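Local coordinates for outer membrane protein OMP121 (PDB 5FQ8), which probably imports nutrients, perhaps peptides, across the Bacteroides outer membrane as a TonB-dependent receptor with a plugged beta-barrel, at residues T207-N211 with Y360-G364; F253-L259 with F274-D280; T444-Q450 with Y491-L497; T639-E643 with D673-F677. All coordinates share one frame; numbering follows the deposited sequence.

Contact 1 of 4, residues T207-N211 with Y360-G364; sequences TELEN and YTPYG
Y360 touches L209 and E210 with two different parts of itself. Its carbonyl oxygen O receives a CA-H...O contact from L209 CA at 3.3 Å, while its ring turns an edge, at CE2, toward E210 O, 3.9 Å away and near the ring plane. T361 makes the hydrogen bond that ties the two segments: its OG1 donates to L209 O over 2.8 Å, tilted 32° from the carbonyl plane. With chi1 at -176°, OG1 stands opposite the backbone N, and the CG2 methyl is left to lie over a face of the Y360 ring. Neither segment is helix or strand; both belong to loops beyond the end of the barrel, probably extracellular as in other TonB-dependent receptors, and E210, N211 and Y363 pack against the backbone of a bound peptide. P362 brings CD to 3.5 Å from L209 O, and its ring crosses the L209 side chain at about a right angle. Y363 has the largest area buried here, its CE2 lying 3.3 Å from L209 O. The E210 chain, bent at chi2, slants past the Y363 ring, the carboxylate plane 31° from that of the ring. N211 crosses the same ring, with OD1 3.6 Å from Y363 CD2. A glycine in place of N211 would probably leave a gap beside Y363 CB and CD2, and the tyrosine freer to shift.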
# COMPACT_ATOMS: atom_id res chain seq x y z
N THR B 207 -2.81 -41.65 -15.55
CA THR B 207 -1.90 -40.52 -15.49
C THR B 207 -1.16 -40.57 -14.17
O THR B 207 -1.59 -41.23 -13.22
CB THR B 207 -2.64 -39.20 -15.64
OG1 THR B 207 -3.53 -39.30 -16.75
CG2 THR B 207 -1.68 -38.07 -15.91
N GLU B 208 -0.02 -39.90 -14.12
CA GLU B 208 0.81 -39.86 -12.93
C GLU B 208 0.71 -38.53 -12.21
O GLU B 208 1.39 -38.32 -11.22
CB GLU B 208 2.25 -40.18 -13.29
CG GLU B 208 2.38 -41.48 -14.04
CD GLU B 208 3.77 -41.75 -14.54
OE1 GLU B 208 4.68 -40.98 -14.20
OE2 GLU B 208 3.94 -42.73 -15.28
N LEU B 209 -0.15 -37.63 -12.67
CA LEU B 209 -0.07 -36.25 -12.22
C LEU B 209 -1.41 -35.52 -12.16
O LEU B 209 -1.40 -34.30 -12.04
CB LEU B 209 0.89 -35.47 -13.14
CG LEU B 209 2.33 -35.12 -12.76
CD1 LEU B 209 3.25 -36.31 -12.74
CD2 LEU B 209 2.84 -34.10 -13.74
N GLU B 210 -2.55 -36.19 -12.24
CA GLU B 210 -3.79 -35.46 -12.40
C GLU B 210 -4.32 -34.96 -11.07
O GLU B 210 -4.02 -35.49 -10.00
CB GLU B 210 -4.89 -36.31 -13.02
CG GLU B 210 -4.60 -36.79 -14.39
CD GLU B 210 -4.52 -35.71 -15.41
OE1 GLU B 210 -5.36 -34.79 -15.38
OE2 GLU B 210 -3.61 -35.77 -16.24
N ASN B 211 -5.18 -33.95 -11.15
CA ASN B 211 -5.93 -33.48 -10.00
C ASN B 211 -7.33 -34.05 -9.96
O ASN B 211 -8.25 -33.38 -9.50
CB ASN B 211 -5.99 -31.97 -10.03
CG ASN B 211 -6.63 -31.48 -11.27
OD1 ASN B 211 -6.47 -32.09 -12.31
ND2 ASN B 211 -7.39 -30.42 -11.17
N TYR B 360 2.31 -33.66 -6.28
CA TYR B 360 1.95 -34.68 -7.25
C TYR B 360 1.14 -34.13 -8.41
O TYR B 360 1.05 -34.79 -9.45
CB TYR B 360 1.20 -35.83 -6.56
CG TYR B 360 -0.17 -35.49 -6.04
CD1 TYR B 360 -0.33 -35.01 -4.76
CD2 TYR B 360 -1.29 -35.66 -6.82
CE1 TYR B 360 -1.56 -34.69 -4.28
CE2 TYR B 360 -2.53 -35.34 -6.35
CZ TYR B 360 -2.65 -34.86 -5.08
OH TYR B 360 -3.88 -34.53 -4.58
N THR B 361 0.56 -32.94 -8.30
CA THR B 361 -0.22 -32.43 -9.40
C THR B 361 -0.00 -30.93 -9.61
O THR B 361 0.02 -30.17 -8.64
CB THR B 361 -1.70 -32.72 -9.18
OG1 THR B 361 -2.43 -32.29 -10.33
CG2 THR B 361 -2.19 -32.01 -7.95
N PRO B 362 0.17 -30.49 -10.83
CA PRO B 362 0.50 -29.09 -11.07
C PRO B 362 -0.63 -28.30 -11.65
O PRO B 362 -0.40 -27.28 -12.29
CB PRO B 362 1.64 -29.20 -12.07
CG PRO B 362 1.19 -30.33 -12.94
CD PRO B 362 0.46 -31.30 -12.03
N TYR B 363 -1.86 -28.76 -11.46
CA TYR B 363 -2.99 -28.23 -12.21
C TYR B 363 -3.79 -27.26 -11.35
O TYR B 363 -4.88 -27.56 -10.89
CB TYR B 363 -3.84 -29.37 -12.72
CG TYR B 363 -3.17 -30.27 -13.75
CD1 TYR B 363 -2.56 -29.74 -14.87
CD2 TYR B 363 -3.15 -31.64 -13.59
CE1 TYR B 363 -1.96 -30.55 -15.80
CE2 TYR B 363 -2.55 -32.45 -14.52
CZ TYR B 363 -1.95 -31.90 -15.62
OH TYR B 363 -1.35 -32.70 -16.55
N GLY B 364 -3.24 -26.07 -11.17
CA GLY B 364 -4.01 -25.01 -10.56
C GLY B 364 -4.28 -25.16 -9.09
O GLY B 364 -5.12 -24.45 -8.55

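Contact 2 of 4, residues F253-L259 with F274-D280; sequences FRYSNSL and FSQISDD. With CA (calcium ion), chain M; KR0 (3-decanoyloxypropyl decanoate), chain Q.
Q276 O is gripped twice across the pair with N257: N257 N comes in at 2.9 Å, and S256 OG donates from the opposite face of the carbonyl plane. The Q276 side chain, bent at chi2 (-87°), lays the amide beside the Y255 ring with the two planes 24° apart. N257 ND2 adds a weak hydrogen bond of 3.3 Å to Q276 OE1, while N257 OD1 is taken by Y179. The Y255 ring carries S278 CB over one face, a CH-pi contact of 3.8 Å to the centroid.

F274 closes the other end of this antiparallel barrel hairpin, its O accepting from L259 N at 2.9 Å. One face of its ring lies against the lipid-like 3-decanoyloxypropyl decanoate, F274 CZ being 3.4 Å from C14. A serine in place of F274 would probably leave that acyl chain without its aromatic platform and open a gap.

On the reverse face R254 runs its aliphatic part past D279 and sets CD 4.1 Å from I277 CG2; its guanidinium goes on to R56 O in the plug. Back on the face of F274, D280 OD1 binds calcium at 2.3 Å, with G281, I283, T285 and D288 completing the site. The chemistry implies a wall aromatic where F274 meets lipid, with polar neighbours bonded to one another or to adjacent strands, largely polar toward the plug, and calcium held at the end of strand 268-280.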
# COMPACT_ATOMS: atom_id res chain seq x y z
N PHE B 253 -11.29 -27.84 18.54
CA PHE B 253 -11.41 -27.71 19.98
C PHE B 253 -11.70 -26.27 20.33
O PHE B 253 -11.21 -25.36 19.66
CB PHE B 253 -10.17 -28.18 20.69
CG PHE B 253 -10.28 -28.15 22.18
CD1 PHE B 253 -10.90 -29.19 22.86
CD2 PHE B 253 -9.78 -27.10 22.92
CE1 PHE B 253 -11.01 -29.17 24.24
CE2 PHE B 253 -9.88 -27.08 24.29
CZ PHE B 253 -10.50 -28.11 24.94
N ARG B 254 -12.54 -26.07 21.34
CA ARG B 254 -12.93 -24.74 21.78
C ARG B 254 -13.09 -24.77 23.30
O ARG B 254 -13.75 -25.68 23.83
CB ARG B 254 -14.22 -24.28 21.10
CG ARG B 254 -14.68 -22.89 21.50
CD ARG B 254 -16.14 -22.60 21.14
NE ARG B 254 -17.07 -22.96 22.21
CZ ARG B 254 -18.34 -22.57 22.24
NH1 ARG B 254 -18.82 -21.80 21.28
NH2 ARG B 254 -19.14 -22.93 23.23
N TYR B 255 -12.48 -23.81 23.99
CA TYR B 255 -12.62 -23.69 25.43
C TYR B 255 -13.13 -22.31 25.79
O TYR B 255 -12.66 -21.32 25.24
CB TYR B 255 -11.31 -23.97 26.16
CG TYR B 255 -10.16 -23.07 25.83
CD1 TYR B 255 -9.96 -21.89 26.53
CD2 TYR B 255 -9.23 -23.41 24.87
CE1 TYR B 255 -8.90 -21.07 26.26
CE2 TYR B 255 -8.16 -22.60 24.60
CZ TYR B 255 -8.00 -21.43 25.30
OH TYR B 255 -6.95 -20.61 25.04
N SER B 256 -14.12 -22.25 26.67
CA SER B 256 -14.75 -20.99 27.03
C SER B 256 -14.75 -20.81 28.54
O SER B 256 -14.84 -21.79 29.28
CB SER B 256 -16.18 -20.91 26.55
OG SER B 256 -16.82 -19.81 27.19
N ASN B 257 -14.65 -19.56 28.97
CA ASN B 257 -14.68 -19.20 30.39
C ASN B 257 -15.54 -17.95 30.51
O ASN B 257 -15.26 -16.94 29.85
CB ASN B 257 -13.28 -18.93 30.94
CG ASN B 257 -12.45 -20.19 31.08
OD1 ASN B 257 -12.64 -20.96 32.00
ND2 ASN B 257 -11.53 -20.39 30.18
N SER B 258 -16.57 -18.00 31.35
CA SER B 258 -17.44 -16.85 31.56
C SER B 258 -17.67 -16.63 33.04
O SER B 258 -17.97 -17.58 33.76
CB SER B 258 -18.76 -17.04 30.85
OG SER B 258 -19.65 -16.00 31.19
N LEU B 259 -17.57 -15.38 33.48
CA LEU B 259 -17.76 -14.99 34.87
C LEU B 259 -18.75 -13.84 34.95
O LEU B 259 -18.89 -13.07 34.01
CB LEU B 259 -16.43 -14.59 35.49
CG LEU B 259 -16.06 -15.00 36.90
CD1 LEU B 259 -15.86 -16.47 36.95
CD2 LEU B 259 -14.78 -14.31 37.27
N PHE B 274 -17.58 -11.02 32.26
CA PHE B 274 -16.42 -11.25 31.41
C PHE B 274 -16.63 -12.58 30.70
O PHE B 274 -17.07 -13.54 31.31
CB PHE B 274 -15.14 -11.30 32.23
CG PHE B 274 -13.97 -11.93 31.51
CD1 PHE B 274 -13.18 -11.16 30.68
CD2 PHE B 274 -13.66 -13.26 31.68
CE1 PHE B 274 -12.10 -11.71 30.03
CE2 PHE B 274 -12.58 -13.81 31.03
CZ PHE B 274 -11.80 -13.04 30.20
N SER B 275 -16.29 -12.62 29.42
CA SER B 275 -16.40 -13.86 28.67
C SER B 275 -15.16 -14.07 27.83
O SER B 275 -14.54 -13.11 27.37
CB SER B 275 -17.62 -13.84 27.77
OG SER B 275 -17.58 -12.70 26.95
N GLN B 276 -14.79 -15.33 27.65
CA GLN B 276 -13.60 -15.69 26.91
C GLN B 276 -13.90 -16.93 26.09
O GLN B 276 -14.51 -17.87 26.59
CB GLN B 276 -12.42 -15.95 27.85
CG GLN B 276 -11.15 -16.34 27.18
CD GLN B 276 -11.06 -17.82 26.95
OE1 GLN B 276 -11.89 -18.56 27.41
NE2 GLN B 276 -10.05 -18.24 26.21
N ILE B 277 -13.46 -16.92 24.84
CA ILE B 277 -13.71 -17.99 23.88
C ILE B 277 -12.49 -18.13 23.00
O ILE B 277 -11.93 -17.13 22.55
CB ILE B 277 -14.97 -17.70 23.04
CG1 ILE B 277 -16.20 -17.64 23.92
CG2 ILE B 277 -15.17 -18.75 21.99
CD1 ILE B 277 -17.44 -17.41 23.18
N SER B 278 -12.06 -19.36 22.74
CA SER B 278 -10.87 -19.60 21.94
C SER B 278 -11.08 -20.85 21.10
O SER B 278 -10.92 -21.96 21.59
CB SER B 278 -9.63 -19.74 22.80
OG SER B 278 -9.18 -18.47 23.19
N ASP B 279 -11.36 -20.66 19.83
CA ASP B 279 -11.71 -21.75 18.93
C ASP B 279 -10.57 -22.01 17.96
O ASP B 279 -10.05 -21.08 17.35
CB ASP B 279 -13.00 -21.40 18.19
CG ASP B 279 -13.77 -22.60 17.80
OD1 ASP B 279 -13.18 -23.70 17.80
OD2 ASP B 279 -14.98 -22.44 17.51
N ASP B 280 -10.17 -23.27 17.83
CA ASP B 280 -9.28 -23.72 16.77
C ASP B 280 -10.01 -24.90 16.12
O ASP B 280 -9.97 -26.01 16.65
CB ASP B 280 -7.91 -24.11 17.30
CG ASP B 280 -6.95 -24.58 16.22
OD1 ASP B 280 -7.33 -24.79 15.05
OD2 ASP B 280 -5.76 -24.78 16.55
CA CA M . -7.60 -25.99 13.15
C1 KR0 Q . 0.99 -10.41 30.84
O1 KR0 Q . -0.05 -11.18 31.42
C2 KR0 Q . 0.31 -9.14 30.39
C3 KR0 Q . -0.77 -9.42 29.36
C4 KR0 Q . -6.25 -12.57 29.45
O4 KR0 Q . -2.02 -9.81 29.90
C5 KR0 Q . -2.90 -10.59 29.03
C6 KR0 Q . -6.48 -12.68 30.97
C7 KR0 Q . 0.09 -11.97 32.63
C8 KR0 Q . -7.97 -12.63 31.31
O8 KR0 Q . -2.44 -11.00 27.99
C9 KR0 Q . -8.33 -12.70 32.80
O9 KR0 Q . 0.54 -11.44 33.63
C10 KR0 Q . -4.34 -10.87 29.39
C11 KR0 Q . -4.80 -12.29 29.02
C12 KR0 Q . -0.34 -13.43 32.65
C13 KR0 Q . -1.85 -13.56 32.82
C14 KR0 Q . -9.85 -12.61 32.99
C15 KR0 Q . -10.30 -12.19 34.38
C16 KR0 Q . -11.48 -11.24 34.31
C17 KR0 Q . -2.29 -13.40 34.27
C18 KR0 Q . -3.64 -12.69 34.35
C19 KR0 Q . -4.79 -13.63 34.70
C20 KR0 Q . -5.20 -13.51 36.17
C21 KR0 Q . -6.58 -14.09 36.46
C22 KR0 Q . -6.96 -13.96 37.93
C23 KR0 Q . -8.36 -14.44 38.27

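Contact 3 of 4, residues T444-Q450 with Y491-L497; sequences TGQYSEQ and YSEVNDL
The Y491 ring meets Q450 and S448 from different directions. Q450 CB sits at its edge, in the ring plane and 3.9 Å from CD1, whereas S448 CB approaches obliquely. E493 OE1 also lies in the ring plane and accepts the tyrosine hydroxyl from above its own carboxylate plane. The other carboxylate oxygen is held from both faces: Q446 NE2 reaches E493 OE2 at 2.6 Å, 68° out of the plane, and N495 ND2 comes from the opposite face at 2.9 Å. With Y491 OH on its partner oxygen, the carboxylate has three donors, which fix its rotation and would probably stabilise its negative charge. Q446 gets there fully extended, CG trans to the backbone N (chi1 179°), and lies alongside N495. On the other face of the sheet, Y447 CB touches V494 CG2 at 4.2 Å.

The backbone ladder runs on past the strands, with L497 N bonded to T444 O at 2.9 Å and D496 N to G445 O. G445 lies against L497 CG, where a side chain would collide. Weak hydrogen bonds from Q490 of the second subunit to E449 O and S492 OG put the contact at the dimer interface. The arrangement is that of an antiparallel beta hairpin in the wall of a TonB-dependent receptor barrel, at the open end where its two long strands pass into loops.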
# COMPACT_ATOMS: atom_id res chain seq x y z
N THR B 444 3.71 -13.90 -7.14
CA THR B 444 4.94 -13.24 -6.72
C THR B 444 4.85 -12.67 -5.32
O THR B 444 5.70 -11.87 -4.93
CB THR B 444 5.30 -12.13 -7.71
OG1 THR B 444 4.15 -11.33 -8.00
CG2 THR B 444 5.81 -12.71 -8.99
N GLY B 445 3.85 -13.06 -4.57
CA GLY B 445 3.65 -12.56 -3.23
C GLY B 445 2.75 -11.35 -3.20
O GLY B 445 2.61 -10.61 -4.16
N GLN B 446 2.13 -11.14 -2.04
CA GLN B 446 1.26 -10.00 -1.85
C GLN B 446 1.01 -9.87 -0.36
O GLN B 446 1.01 -10.86 0.36
CB GLN B 446 -0.05 -10.18 -2.60
CG GLN B 446 -1.01 -9.06 -2.44
CD GLN B 446 -2.32 -9.37 -3.09
OE1 GLN B 446 -2.66 -10.53 -3.29
NE2 GLN B 446 -3.06 -8.33 -3.45
N TYR B 447 0.85 -8.64 0.09
CA TYR B 447 0.58 -8.38 1.50
C TYR B 447 -0.22 -7.10 1.61
O TYR B 447 0.21 -6.06 1.11
CB TYR B 447 1.87 -8.26 2.29
CG TYR B 447 1.61 -7.82 3.70
CD1 TYR B 447 1.13 -8.70 4.63
CD2 TYR B 447 1.83 -6.51 4.09
CE1 TYR B 447 0.89 -8.31 5.92
CE2 TYR B 447 1.59 -6.10 5.39
CZ TYR B 447 1.12 -7.01 6.30
OH TYR B 447 0.86 -6.64 7.60
N SER B 448 -1.36 -7.16 2.27
CA SER B 448 -2.16 -5.97 2.48
C SER B 448 -2.55 -5.86 3.94
O SER B 448 -2.47 -6.82 4.71
CB SER B 448 -3.40 -5.99 1.59
OG SER B 448 -4.26 -7.04 1.97
N GLU B 449 -2.92 -4.65 4.33
CA GLU B 449 -3.37 -4.35 5.67
C GLU B 449 -4.43 -3.27 5.54
O GLU B 449 -4.31 -2.38 4.72
CB GLU B 449 -2.23 -3.88 6.56
CG GLU B 449 -2.68 -3.34 7.90
CD GLU B 449 -1.55 -2.89 8.76
OE1 GLU B 449 -0.62 -3.68 8.96
OE2 GLU B 449 -1.57 -1.74 9.21
N GLN B 450 -5.48 -3.39 6.33
CA GLN B 450 -6.55 -2.40 6.33
C GLN B 450 -6.97 -2.14 7.76
O GLN B 450 -7.01 -3.06 8.57
CB GLN B 450 -7.73 -2.88 5.49
CG GLN B 450 -8.82 -1.87 5.38
CD GLN B 450 -10.07 -2.45 4.79
OE1 GLN B 450 -10.03 -3.47 4.12
NE2 GLN B 450 -11.20 -1.81 5.04
N TYR B 491 -6.48 1.49 3.47
CA TYR B 491 -5.97 0.26 2.90
C TYR B 491 -4.60 0.49 2.29
O TYR B 491 -4.29 1.58 1.81
CB TYR B 491 -6.94 -0.26 1.85
CG TYR B 491 -6.48 -1.52 1.17
CD1 TYR B 491 -6.61 -2.75 1.80
CD2 TYR B 491 -5.95 -1.48 -0.10
CE1 TYR B 491 -6.20 -3.89 1.18
CE2 TYR B 491 -5.54 -2.63 -0.72
CZ TYR B 491 -5.68 -3.83 -0.07
OH TYR B 491 -5.28 -4.99 -0.68
N SER B 492 -3.77 -0.54 2.31
CA SER B 492 -2.48 -0.42 1.66
C SER B 492 -1.94 -1.81 1.34
O SER B 492 -2.00 -2.71 2.18
CB SER B 492 -1.52 0.39 2.54
OG SER B 492 -0.70 -0.43 3.32
N GLU B 493 -1.42 -1.97 0.13
CA GLU B 493 -1.08 -3.26 -0.46
C GLU B 493 0.25 -3.17 -1.16
O GLU B 493 0.54 -2.15 -1.78
CB GLU B 493 -2.16 -3.66 -1.47
CG GLU B 493 -1.98 -4.97 -2.19
CD GLU B 493 -2.96 -5.12 -3.32
OE1 GLU B 493 -4.03 -4.48 -3.28
OE2 GLU B 493 -2.68 -5.88 -4.26
N VAL B 494 1.06 -4.21 -1.07
CA VAL B 494 2.28 -4.32 -1.86
C VAL B 494 2.31 -5.67 -2.53
O VAL B 494 1.86 -6.66 -1.95
CB VAL B 494 3.57 -4.13 -1.03
CG1 VAL B 494 3.72 -2.71 -0.61
CG2 VAL B 494 3.56 -5.05 0.14
N ASN B 495 2.84 -5.72 -3.73
CA ASN B 495 2.96 -6.96 -4.46
C ASN B 495 4.42 -7.28 -4.70
O ASN B 495 5.30 -6.45 -4.50
CB ASN B 495 2.18 -6.90 -5.77
CG ASN B 495 0.69 -7.06 -5.57
OD1 ASN B 495 0.15 -8.16 -5.65
ND2 ASN B 495 0.02 -5.96 -5.27
N ASP B 496 4.66 -8.51 -5.12
CA ASP B 496 5.98 -8.92 -5.57
C ASP B 496 7.00 -8.74 -4.45
O ASP B 496 7.77 -7.78 -4.41
CB ASP B 496 6.37 -8.14 -6.84
CG ASP B 496 7.33 -8.88 -7.71
OD1 ASP B 496 8.31 -9.45 -7.16
OD2 ASP B 496 7.11 -8.90 -8.93
N LEU B 497 6.99 -9.70 -3.53
CA LEU B 497 7.74 -9.57 -2.29
C LEU B 497 9.22 -9.82 -2.53
O LEU B 497 9.60 -10.74 -3.24
CB LEU B 497 7.20 -10.54 -1.25
CG LEU B 497 5.71 -10.39 -1.01
CD1 LEU B 497 5.23 -11.39 0.01
CD2 LEU B 497 5.40 -8.97 -0.57
O HOH W 1 2.12 -10.57 -6.66

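Contact 4 of 4, residues T639-E643 with D673-F677; sequences TLSPE and DKQIF
E643 and K674 come together, CA to CA 4.6 Å, where the barrel strand 643-656 begins beside a break in its antiparallel neighbour 661-680. At the break K674 takes up left-handed helical backbone angles, and no hydrogen bond passes directly between the two segments here. E643 instead fits its extended side chain along the kinked backbone: CG, swung away from the backbone N (chi1 161°), lies 3.3 Å from D673 O, and OE1 ends 3.2 Å from Q675 CB. The two side chains run side by side in the same direction, carboxylate and amide planes 40° apart. Each polar end has its own mate, E643 OE1 the amide of N596 on the preceding barrel strand and Q675 NE2 the carbonyl of S92 in the plug. The contact therefore lies where the barrel wall meets the plug of this TonB-dependent receptor. N693 joins the two segments indirectly, its ND2 donating to K674 O and its OD1 accepting from S641 N.

Apolar packing continues toward the start of the loop. I676 crosses L640 obliquely, with CG1 4.0 Å from L640 CD2, and pushes CD1 to 3.4 Å from S641 O; A598 touches it as well. On the other flank K674 lays CB 3.3 Å from P642 O before its chain bends at chi2 and chi4 and turns back. There K674 NZ forms a salt bridge of 2.9 Å with D673 OD2, met from above the carboxylate plane.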
# COMPACT_ATOMS: atom_id res chain seq x y z
N THR B 639 -34.06 13.32 -8.04
CA THR B 639 -35.50 13.13 -8.05
C THR B 639 -35.95 12.01 -7.12
O THR B 639 -37.15 11.74 -7.03
CB THR B 639 -35.98 12.83 -9.46
OG1 THR B 639 -35.04 11.95 -10.08
CG2 THR B 639 -36.06 14.09 -10.26
N LEU B 640 -35.02 11.37 -6.43
CA LEU B 640 -35.36 10.36 -5.44
C LEU B 640 -36.43 10.86 -4.49
O LEU B 640 -36.48 12.05 -4.16
CB LEU B 640 -34.12 9.99 -4.63
CG LEU B 640 -32.98 9.46 -5.47
CD1 LEU B 640 -31.81 9.16 -4.59
CD2 LEU B 640 -33.47 8.22 -6.17
N SER B 641 -37.30 9.95 -4.08
CA SER B 641 -38.24 10.12 -2.98
C SER B 641 -37.99 9.03 -1.95
O SER B 641 -37.33 8.03 -2.25
CB SER B 641 -39.68 10.05 -3.48
OG SER B 641 -39.90 8.80 -4.08
N PRO B 642 -38.50 9.17 -0.73
CA PRO B 642 -38.18 8.19 0.31
C PRO B 642 -38.80 6.84 0.03
O PRO B 642 -39.67 6.67 -0.81
CB PRO B 642 -38.78 8.81 1.57
CG PRO B 642 -38.92 10.25 1.26
CD PRO B 642 -39.22 10.32 -0.19
N GLU B 643 -38.33 5.84 0.77
CA GLU B 643 -38.92 4.52 0.75
C GLU B 643 -40.04 4.43 1.77
O GLU B 643 -40.00 5.07 2.82
CB GLU B 643 -37.85 3.45 1.02
CG GLU B 643 -38.40 2.10 1.47
CD GLU B 643 -37.33 1.05 1.75
OE1 GLU B 643 -36.28 1.07 1.09
OE2 GLU B 643 -37.55 0.20 2.64
N ASP B 673 -41.95 -0.24 -0.87
CA ASP B 673 -42.06 0.55 -2.09
C ASP B 673 -40.99 1.64 -2.14
O ASP B 673 -40.45 2.06 -1.12
CB ASP B 673 -43.43 1.20 -2.20
CG ASP B 673 -43.79 1.54 -3.62
OD1 ASP B 673 -43.24 0.90 -4.53
OD2 ASP B 673 -44.62 2.44 -3.83
N LYS B 674 -40.71 2.10 -3.35
CA LYS B 674 -39.80 3.21 -3.62
C LYS B 674 -38.43 3.02 -2.97
O LYS B 674 -37.76 3.99 -2.65
CB LYS B 674 -40.40 4.55 -3.17
CG LYS B 674 -41.83 4.80 -3.60
CD LYS B 674 -42.02 4.63 -5.09
CE LYS B 674 -43.29 5.33 -5.58
NZ LYS B 674 -44.39 5.27 -4.57
N GLN B 675 -38.00 1.79 -2.77
CA GLN B 675 -36.67 1.56 -2.24
C GLN B 675 -35.61 2.04 -3.23
O GLN B 675 -35.62 1.65 -4.40
CB GLN B 675 -36.50 0.07 -1.92
CG GLN B 675 -35.24 -0.60 -2.38
CD GLN B 675 -35.37 -2.10 -2.32
OE1 GLN B 675 -34.41 -2.82 -2.52
NE2 GLN B 675 -36.56 -2.56 -2.04
N ILE B 676 -34.71 2.90 -2.76
CA ILE B 676 -33.66 3.43 -3.62
C ILE B 676 -32.61 2.36 -3.88
O ILE B 676 -32.09 1.74 -2.95
CB ILE B 676 -33.02 4.67 -2.99
CG1 ILE B 676 -33.97 5.84 -3.00
CG2 ILE B 676 -31.82 5.05 -3.75
CD1 ILE B 676 -34.60 6.11 -1.69
N PHE B 677 -32.27 2.17 -5.14
CA PHE B 677 -31.44 1.05 -5.53
C PHE B 677 -30.70 1.41 -6.80
O PHE B 677 -31.24 2.13 -7.64
CB PHE B 677 -32.31 -0.20 -5.72
CG PHE B 677 -31.59 -1.37 -6.28
CD1 PHE B 677 -30.74 -2.12 -5.51
CD2 PHE B 677 -31.78 -1.74 -7.58
CE1 PHE B 677 -30.09 -3.19 -6.02
CE2 PHE B 677 -31.13 -2.82 -8.11
CZ PHE B 677 -30.27 -3.56 -7.31

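Overall arrangement
Contacts 2 and 3 both join paired strands of the barrel wall, their nearest atoms about 20 Å apart, and contact 4 lies where another strand pair is interrupted. Contacts 2 and 4 fall on opposite sides of the chain's centre, with about 45 Å between their centres, yet each has a residue bonded to the plug. Contact 1 stands apart among the loops, beside the bound peptide; contact 3 is its nearest neighbour, about 14 Å between closest atoms. Contact 2 holds the calcium ligand D280 and a bound lipid analogue. It is nested in sequence within the loop that contact 1 closes, although about 22 Å separates their nearest atoms.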